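Local coordinates for protein 4'-phospho-dehydrooxetanocin synthase (PDB 5UL3) that uses cobalamin, a [4Fe-4S] cluster and S-adenosylmethionine to catalyse the oxidative ring contraction of dAMP to an oxetane aldehyde in oxetanocin A biosynthesis, at residues G216-S221 against R323-R328; I546-P551 against G572-N577. All blocks are in the same frame, centred on the assembly; numbering follows the deposited sequence.

Interaction 1 (G216-S221 against R323-R328); sequences GNVIPS and RDHKLR. With EDO (1,2-ethanediol), chain S; EDO (1,2-ethanediol), chain B.
The imidazole of His325 lies against the first turn of the helix that starts at Val218, and nearly all of this contact is made by that one ring. Its apolar part is a CH-pi interaction: Val218 CB sits 4.1 Å from the centroid of the His325 ring, 26° off the normal, and the backbone N of Val218 approaches the same face, 3.6 Å from His325 NE2. Val218 CG2 lies beyond the CG-CD2 bond of the ring, 4.1 Å from His325 CG. The CG of His325 is anti to its backbone N (chi1 -179°), which carries the ring away from its own loop and onto the helix.

The polar side chains of Asn217 and Ser221 stand obliquely to the ring. The amide of Asn217, its plane turned 24° from the imidazole, brings OD1 to 3.6 Å from His325 NE2, but that oxygen bonds within its own segment, accepting from Val218 N at 2.8 Å. Asn217 ND2 goes to Ser184, a cobalamin-binding residue. Ser221 OG and His325 ND1 are both hydrogen-bonded to the carbonyl oxygen of Asp238, and a 1,2-ethanediol adds a further bond to the Ser221 hydroxyl, O1 to OG 2.8 Å.

Charged groups lie on the loop side. Arg328 NH1 pairs with Asp324 OD2 at 3.1 Å, while Lys326 NZ forms a salt bridge with cobalamin.

The B12-binding and radical SAM parts thus meet directly, at the edge of the cobalamin pocket. With Asp238 accepting from ND1, the proton would be expected there, leaving NE2, which has a weak hydrogen bond to cobalamin, probably as the acceptor.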
ATOM      1  N   GLY A 216      -0.671  15.078  -7.278  1.00 25.10           N
ATOM      2  CA  GLY A 216       0.065  14.647  -6.098  1.00 25.10           C
ATOM      3  C   GLY A 216       0.450  13.188  -6.200  1.00 27.27           C
ATOM      4  O   GLY A 216       0.262  12.562  -7.253  1.00 24.28           O
ATOM      5  N   ASN A 217       0.932  12.639  -5.083  1.00 25.18           N
ATOM      6  CA  ASN A 217       1.533  11.311  -4.988  1.00 24.99           C
ATOM      7  C   ASN A 217       2.938  11.304  -5.595  1.00 24.61           C
ATOM      8  O   ASN A 217       3.453  12.334  -6.052  1.00 25.39           O
ATOM      9  CB  ASN A 217       0.656  10.224  -5.618  1.00 22.44           C
ATOM     10  CG  ASN A 217       0.698   8.907  -4.841  1.00 29.50           C
ATOM     11  OD1 ASN A 217       1.679   8.611  -4.144  1.00 27.78           O
ATOM     12  ND2 ASN A 217      -0.368   8.118  -4.956  1.00 31.22           N
ATOM     13  N   VAL A 218       3.575  10.136  -5.573  1.00 25.91           N
ATOM     14  CA  VAL A 218       5.038  10.082  -5.621  1.00 28.18           C
ATOM     15  C   VAL A 218       5.609  10.395  -7.011  1.00 27.77           C
ATOM     16  O   VAL A 218       6.721  10.928  -7.117  1.00 29.30           O
ATOM     17  CB  VAL A 218       5.513   8.706  -5.121  1.00 27.03           C
ATOM     18  CG1 VAL A 218       5.055   7.611  -6.062  1.00 27.22           C
ATOM     19  CG2 VAL A 218       7.036   8.709  -4.920  1.00 31.48           C
ATOM     20  N   ILE A 219       4.874  10.113  -8.083  1.00 26.51           N
ATOM     21  CA  ILE A 219       5.441  10.240  -9.431  1.00 30.07           C
ATOM     22  C   ILE A 219       5.703  11.706  -9.786  1.00 31.37           C
ATOM     23  O   ILE A 219       6.841  12.031 -10.162  1.00 30.28           O
ATOM     24  CB  ILE A 219       4.556   9.519 -10.469  1.00 26.25           C
ATOM     25  CG1 ILE A 219       4.749   8.002 -10.367  1.00 33.32           C
ATOM     26  CG2 ILE A 219       4.858   9.980 -11.883  1.00 31.10           C
ATOM     27  CD1 ILE A 219       6.205   7.578 -10.392  1.00 31.65           C
ATOM     28  N   PRO A 220       4.741  12.640  -9.663  1.00 30.28           N
ATOM     29  CA  PRO A 220       5.091  14.055  -9.916  1.00 28.12           C
ATOM     30  C   PRO A 220       5.979  14.665  -8.847  1.00 30.05           C
ATOM     31  O   PRO A 220       6.758  15.582  -9.149  1.00 32.34           O
ATOM     32  CB  PRO A 220       3.725  14.762  -9.974  1.00 31.18           C
ATOM     33  CG  PRO A 220       2.812  13.881  -9.214  1.00 30.10           C
ATOM     34  CD  PRO A 220       3.291  12.472  -9.447  1.00 27.41           C
ATOM     35  N   SER A 221       5.872  14.206  -7.596  1.00 29.74           N
ATOM     36  CA  SER A 221       6.768  14.689  -6.548  1.00 29.74           C
ATOM     37  C   SER A 221       8.225  14.425  -6.904  1.00 31.70           C
ATOM     38  O   SER A 221       9.098  15.277  -6.690  1.00 31.45           O
ATOM     39  CB  SER A 221       6.433  14.010  -5.221  1.00 25.61           C
ATOM     40  OG  SER A 221       7.270  14.493  -4.176  1.00 29.45           O
ATOM     41  N   ARG A 323      13.004   8.219   1.137  1.00 21.29           N
ATOM     42  CA  ARG A 323      12.193   8.753   2.222  1.00 25.57           C
ATOM     43  C   ARG A 323      11.621  10.144   1.940  1.00 27.55           C
ATOM     44  O   ARG A 323      10.913  10.685   2.791  1.00 26.78           O
ATOM     45  CB  ARG A 323      13.007   8.761   3.529  1.00 27.14           C
ATOM     46  CG  ARG A 323      13.575   7.366   3.908  1.00 21.47           C
ATOM     47  CD  ARG A 323      12.478   6.260   3.865  1.00 23.37           C
ATOM     48  NE  ARG A 323      11.312   6.608   4.687  1.00 25.39           N
ATOM     49  CZ  ARG A 323      10.098   6.081   4.501  1.00 25.18           C
ATOM     50  NH1 ARG A 323       9.078   6.450   5.283  1.00 22.97           N
ATOM     51  NH2 ARG A 323       9.901   5.204   3.513  1.00 24.22           N
ATOM     52  N   ASP A 324      11.873  10.719   0.757  1.00 29.75           N
ATOM     53  CA  ASP A 324      11.564  12.135   0.543  1.00 30.10           C
ATOM     54  C   ASP A 324      10.065  12.389   0.463  1.00 32.11           C
ATOM     55  O   ASP A 324       9.607  13.485   0.797  1.00 28.42           O
ATOM     56  CB  ASP A 324      12.233  12.637  -0.735  1.00 34.45           C
ATOM     57  CG  ASP A 324      13.738  12.623  -0.625  1.00 40.42           C
ATOM     58  OD1 ASP A 324      14.323  11.536  -0.798  1.00 42.89           O
ATOM     59  OD2 ASP A 324      14.315  13.684  -0.318  1.00 48.17           O
ATOM     60  N   HIS A 325       9.295  11.396   0.037  1.00 25.86           N
ATOM     61  CA  HIS A 325       7.849  11.552  -0.100  1.00 27.55           C
ATOM     62  C   HIS A 325       7.107  11.093   1.156  1.00 30.59           C
ATOM     63  O   HIS A 325       6.151  11.753   1.593  1.00 27.49           O
ATOM     64  CB  HIS A 325       7.387  10.778  -1.344  1.00 24.55           C
ATOM     65  CG  HIS A 325       5.905  10.861  -1.623  1.00 27.58           C
ATOM     66  ND1 HIS A 325       5.263  12.042  -1.938  1.00 29.38           N
ATOM     67  CD2 HIS A 325       4.954   9.899  -1.644  1.00 23.79           C
ATOM     68  CE1 HIS A 325       3.975  11.802  -2.126  1.00 24.14           C
ATOM     69  NE2 HIS A 325       3.765  10.508  -1.970  1.00 31.50           N
ATOM     70  N   LYS A 326       7.553   9.992   1.768  1.00 23.77           N
ATOM     71  CA  LYS A 326       6.882   9.396   2.920  1.00 25.60           C
ATOM     72  C   LYS A 326       7.374   9.946   4.252  1.00 27.27           C
ATOM     73  O   LYS A 326       6.668   9.806   5.254  1.00 25.63           O
ATOM     74  CB  LYS A 326       7.060   7.875   2.892  1.00 23.79           C
ATOM     75  CG  LYS A 326       6.311   7.187   1.733  1.00 25.58           C
ATOM     76  CD  LYS A 326       4.835   6.973   2.104  1.00 23.36           C
ATOM     77  CE  LYS A 326       3.911   7.798   1.227  1.00 28.07           C
ATOM     78  NZ  LYS A 326       2.455   7.602   1.608  1.00 25.64           N
ATOM     79  N   LEU A 327       8.562  10.561   4.268  1.00 26.20           N
ATOM     80  CA  LEU A 327       9.150  11.300   5.393  1.00 25.98           C
ATOM     81  C   LEU A 327       9.841  10.387   6.407  1.00 29.19           C
ATOM     82  O   LEU A 327       9.700   9.157   6.368  1.00 27.64           O
ATOM     83  CB  LEU A 327       8.105  12.184   6.088  1.00 25.11           C
ATOM     84  CG  LEU A 327       7.314  13.156   5.189  1.00 29.27           C
ATOM     85  CD1 LEU A 327       6.545  14.134   6.045  1.00 31.51           C
ATOM     86  CD2 LEU A 327       8.222  13.888   4.204  1.00 33.55           C
ATOM     87  N   ARG A 328      10.607  10.988   7.324  1.00 24.45           N
ATOM     88  CA  ARG A 328      11.569  10.253   8.138  1.00 26.83           C
ATOM     89  C   ARG A 328      11.190  10.190   9.603  1.00 24.67           C
ATOM     90  O   ARG A 328      12.038   9.841  10.436  1.00 25.28           O
ATOM     91  CB  ARG A 328      12.960  10.882   7.991  1.00 27.07           C
ATOM     92  CG  ARG A 328      13.380  11.056   6.548  1.00 33.52           C
ATOM     93  CD  ARG A 328      14.014  12.427   6.283  1.00 28.08           C
ATOM     94  NE  ARG A 328      14.372  12.520   4.873  1.00 36.01           N
ATOM     95  CZ  ARG A 328      13.648  13.155   3.958  1.00 34.83           C
ATOM     96  NH1 ARG A 328      14.055  13.178   2.698  1.00 37.21           N
ATOM     97  NH2 ARG A 328      12.525  13.774   4.309  1.00 37.00           N
TER
HETATM   98  C1  EDO S 818      10.839  14.206   7.074  1.00 26.59           C
HETATM   99  O1  EDO S 818      11.908  14.857   6.383  1.00 56.65           O
HETATM  100  C2  EDO S 818      11.103  14.098   8.548  1.00 28.50           C
HETATM  101  O2  EDO S 818       9.870  13.931   9.239  1.00 42.50           O
HETATM  102  C1  EDO B 826       9.570  15.465  -2.093  1.00 48.85           C
HETATM  103  O1  EDO B 826       9.859  14.407  -3.031  1.00 46.84           O
HETATM  104  C2  EDO B 826       9.998  16.816  -2.669  1.00 49.62           C
HETATM  105  O2  EDO B 826       9.430  17.041  -3.965  1.00 57.95           O

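Interaction 2 (I546-P551 against G572-N577)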
ATOM      1  N   ILE A 546      16.324   0.304  -8.560  1.00 28.87           N
ATOM      2  CA  ILE A 546      16.912   1.435  -7.859  1.00 30.07           C
ATOM      3  C   ILE A 546      16.023   2.646  -8.088  1.00 39.73           C
ATOM      4  O   ILE A 546      15.948   3.173  -9.204  1.00 33.66           O
ATOM      5  CB  ILE A 546      18.351   1.685  -8.323  1.00 32.35           C
ATOM      6  CG1 ILE A 546      19.164   0.397  -8.167  1.00 34.09           C
ATOM      7  CG2 ILE A 546      18.970   2.815  -7.528  1.00 29.00           C
ATOM      8  CD1 ILE A 546      20.608   0.510  -8.625  1.00 30.08           C
ATOM      9  N   LEU A 547      15.337   3.085  -7.035  1.00 32.72           N
ATOM     10  CA  LEU A 547      14.434   4.212  -7.192  1.00 30.74           C
ATOM     11  C   LEU A 547      15.203   5.521  -7.097  1.00 33.22           C
ATOM     12  O   LEU A 547      16.340   5.574  -6.614  1.00 32.70           O
ATOM     13  CB  LEU A 547      13.324   4.174  -6.134  1.00 27.98           C
ATOM     14  CG  LEU A 547      12.337   3.003  -6.140  1.00 36.52           C
ATOM     15  CD1 LEU A 547      11.268   3.224  -5.088  1.00 35.14           C
ATOM     16  CD2 LEU A 547      11.704   2.800  -7.510  1.00 38.92           C
ATOM     17  N   MET A 548      14.561   6.592  -7.567  1.00 32.11           N
ATOM     18  CA  MET A 548      15.120   7.925  -7.406  1.00 35.98           C
ATOM     19  C   MET A 548      15.232   8.272  -5.926  1.00 34.03           C
ATOM     20  O   MET A 548      14.480   7.764  -5.085  1.00 32.12           O
ATOM     21  CB  MET A 548      14.246   8.969  -8.122  1.00 34.66           C
ATOM     22  CG  MET A 548      14.086   8.745  -9.623  1.00 42.94           C
ATOM     23  SD  MET A 548      12.875   9.881 -10.364  1.00 38.46           S
ATOM     24  CE  MET A 548      13.607  11.463  -9.940  1.00 35.75           C
ATOM     25  N   ASN A 549      16.197   9.133  -5.607  1.00 32.05           N
ATOM     26  CA  ASN A 549      16.358   9.720  -4.279  1.00 30.96           C
ATOM     27  C   ASN A 549      16.742   8.701  -3.213  1.00 39.05           C
ATOM     28  O   ASN A 549      16.489   8.926  -2.023  1.00 39.73           O
ATOM     29  CB  ASN A 549      15.091  10.468  -3.840  1.00 31.94           C
ATOM     30  CG  ASN A 549      14.794  11.659  -4.720  1.00 44.27           C
ATOM     31  OD1 ASN A 549      15.706  12.377  -5.136  1.00 38.02           O
ATOM     32  ND2 ASN A 549      13.521  11.869  -5.023  1.00 40.36           N
ATOM     33  N   THR A 550      17.366   7.576  -3.609  1.00 33.88           N
ATOM     34  CA  THR A 550      17.774   6.572  -2.645  1.00 29.01           C
ATOM     35  C   THR A 550      19.264   6.673  -2.340  1.00 28.95           C
ATOM     36  O   THR A 550      20.066   6.984  -3.225  1.00 31.52           O
ATOM     37  CB  THR A 550      17.502   5.165  -3.179  1.00 27.43           C
ATOM     38  OG1 THR A 550      18.116   5.018  -4.472  1.00 29.78           O
ATOM     39  CG2 THR A 550      15.995   4.903  -3.255  1.00 26.81           C
ATOM     40  N   PRO A 551      19.645   6.363  -1.098  1.00 28.47           N
ATOM     41  CA  PRO A 551      21.070   6.152  -0.805  1.00 24.80           C
ATOM     42  C   PRO A 551      21.724   5.160  -1.741  1.00 35.03           C
ATOM     43  O   PRO A 551      22.890   5.345  -2.114  1.00 31.43           O
ATOM     44  CB  PRO A 551      21.044   5.636   0.645  1.00 31.36           C
ATOM     45  CG  PRO A 551      19.829   6.245   1.235  1.00 29.93           C
ATOM     46  CD  PRO A 551      18.813   6.218   0.106  1.00 24.15           C
ATOM     47  N   GLY A 572      22.416   8.168 -17.436  1.00 56.82           N
ATOM     48  CA  GLY A 572      22.276   8.545 -16.046  1.00 53.18           C
ATOM     49  C   GLY A 572      20.914   9.077 -15.653  1.00 50.22           C
ATOM     50  O   GLY A 572      20.705   9.381 -14.473  1.00 55.85           O
ATOM     51  N   LYS A 573      19.979   9.185 -16.594  1.00 54.64           N
ATOM     52  CA  LYS A 573      18.703   9.824 -16.297  1.00 53.14           C
ATOM     53  C   LYS A 573      17.693   8.794 -15.796  1.00 55.33           C
ATOM     54  O   LYS A 573      17.668   7.659 -16.281  1.00 51.56           O
ATOM     55  CB  LYS A 573      18.154  10.530 -17.537  1.00 59.37           C
ATOM     56  CG  LYS A 573      18.976  11.745 -17.990  1.00 57.62           C
ATOM     57  CD  LYS A 573      18.569  12.221 -19.383  1.00 70.82           C
ATOM     58  CE  LYS A 573      17.058  12.394 -19.497  1.00 79.05           C
ATOM     59  NZ  LYS A 573      16.633  12.918 -20.829  1.00 83.25           N
ATOM     60  N   PRO A 574      16.859   9.149 -14.825  1.00 49.90           N
ATOM     61  CA  PRO A 574      15.856   8.207 -14.326  1.00 44.35           C
ATOM     62  C   PRO A 574      14.641   8.162 -15.242  1.00 50.71           C
ATOM     63  O   PRO A 574      14.442   9.016 -16.106  1.00 54.53           O
ATOM     64  CB  PRO A 574      15.493   8.781 -12.955  1.00 47.24           C
ATOM     65  CG  PRO A 574      15.651  10.250 -13.137  1.00 48.70           C
ATOM     66  CD  PRO A 574      16.822  10.429 -14.097  1.00 52.56           C
ATOM     67  N   ASP A 575      13.829   7.127 -15.041  1.00 44.46           N
ATOM     68  CA  ASP A 575      12.529   7.038 -15.693  1.00 45.15           C
ATOM     69  C   ASP A 575      11.513   7.821 -14.866  1.00 53.99           C
ATOM     70  O   ASP A 575      11.348   7.567 -13.668  1.00 45.13           O
ATOM     71  CB  ASP A 575      12.095   5.581 -15.843  1.00 43.31           C
ATOM     72  CG  ASP A 575      10.746   5.437 -16.527  1.00 51.22           C
ATOM     73  OD1 ASP A 575      10.276   6.413 -17.147  1.00 55.01           O
ATOM     74  OD2 ASP A 575      10.155   4.342 -16.449  1.00 53.68           O
ATOM     75  N   MET A 576      10.840   8.776 -15.510  1.00 45.06           N
ATOM     76  CA  MET A 576       9.837   9.588 -14.829  1.00 45.44           C
ATOM     77  C   MET A 576       8.588   8.771 -14.504  1.00 48.20           C
ATOM     78  O   MET A 576       8.008   8.904 -13.417  1.00 42.21           O
ATOM     79  CB  MET A 576       9.506  10.783 -15.720  1.00 59.60           C
ATOM     80  CG  MET A 576       8.620  11.830 -15.129  1.00 61.38           C
ATOM     81  SD  MET A 576       7.129  12.041 -16.088  1.00 74.67           S
ATOM     82  CE  MET A 576       6.116  10.869 -15.215  1.00 36.13           C
ATOM     83  N   ASN A 577       8.169   7.910 -15.433  1.00 38.16           N
ATOM     84  CA  ASN A 577       6.951   7.124 -15.265  1.00 40.41           C
ATOM     85  C   ASN A 577       7.091   6.074 -14.165  1.00 40.88           C
ATOM     86  O   ASN A 577       6.105   5.748 -13.492  1.00 38.76           O
ATOM     87  CB  ASN A 577       6.587   6.479 -16.611  1.00 41.40           C
ATOM     88  CG  ASN A 577       5.422   5.524 -16.513  1.00 45.10           C
ATOM     89  OD1 ASN A 577       4.323   5.903 -16.104  1.00 40.72           O
ATOM     90  ND2 ASN A 577       5.649   4.275 -16.911  1.00 45.98           N
TER
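Met548 and Pro574 meet through their side chains, which cross at about a right angle. The methionine CG comes closest, 3.6 Å from Pro574 CB, and the thioether then passes across the proline ring: Met548 SD lies 3.8 Å from Pro574 CB, and Met548 CE is 4.0 Å from Pro574 CG. This course follows from the torsions. Met548 CG is anti to its carbonyl carbon (chi1 -60°), chi2 is extended, and a bend at chi3 (59°) brings the methyl to Pro574 CG. Beyond the ring, the backbone O of Asp575 stays 4.3 Å from Met548 SD, a loose packing contact.

Met548 occupies the second position of a type II beta turn from Leu547 to Thr550, which follows the short strand 546-547 and leads into helix 551-563. The turn is braced by Thr550, whose OG1 donates to Leu547 O at 2.8 Å; the same side chain is the N-cap of the helix.

On the other segment, Asp575 forms an Asx turn. Its OD1 accepts a hydrogen bond from the backbone N-H of Asn577, N to OD1 3.1 Å, the donor lying well above the carboxylate plane. The side chain of Met576 packs on Ile219 and on helix 224-230. Met548 is touched by Phe222 and Ser223, and Leu547 touches the bound cobalamin.

The two interactions follow one another along the chain, 216-221 with 323-328 closing before 546-551 with 572-577 opens, and their centres are about 13 Å apart. Helix 218-222 of the B12-binding region connects them: its Val218 and Ser221 serve interaction 1, whereas Ile219 and Phe222 face interaction 2. Direct packing joins them too, with Asp324 OD1 3.3 Å from Asn549 CB and Ile219 CD1 3.6 Å from Asn577 O. Interaction 1 brings a radical SAM loop to the cobalamin-binding Rossmann fold, and interaction 2 adds the later chain beside that interface, so segments distant in sequence gather near the cofactor.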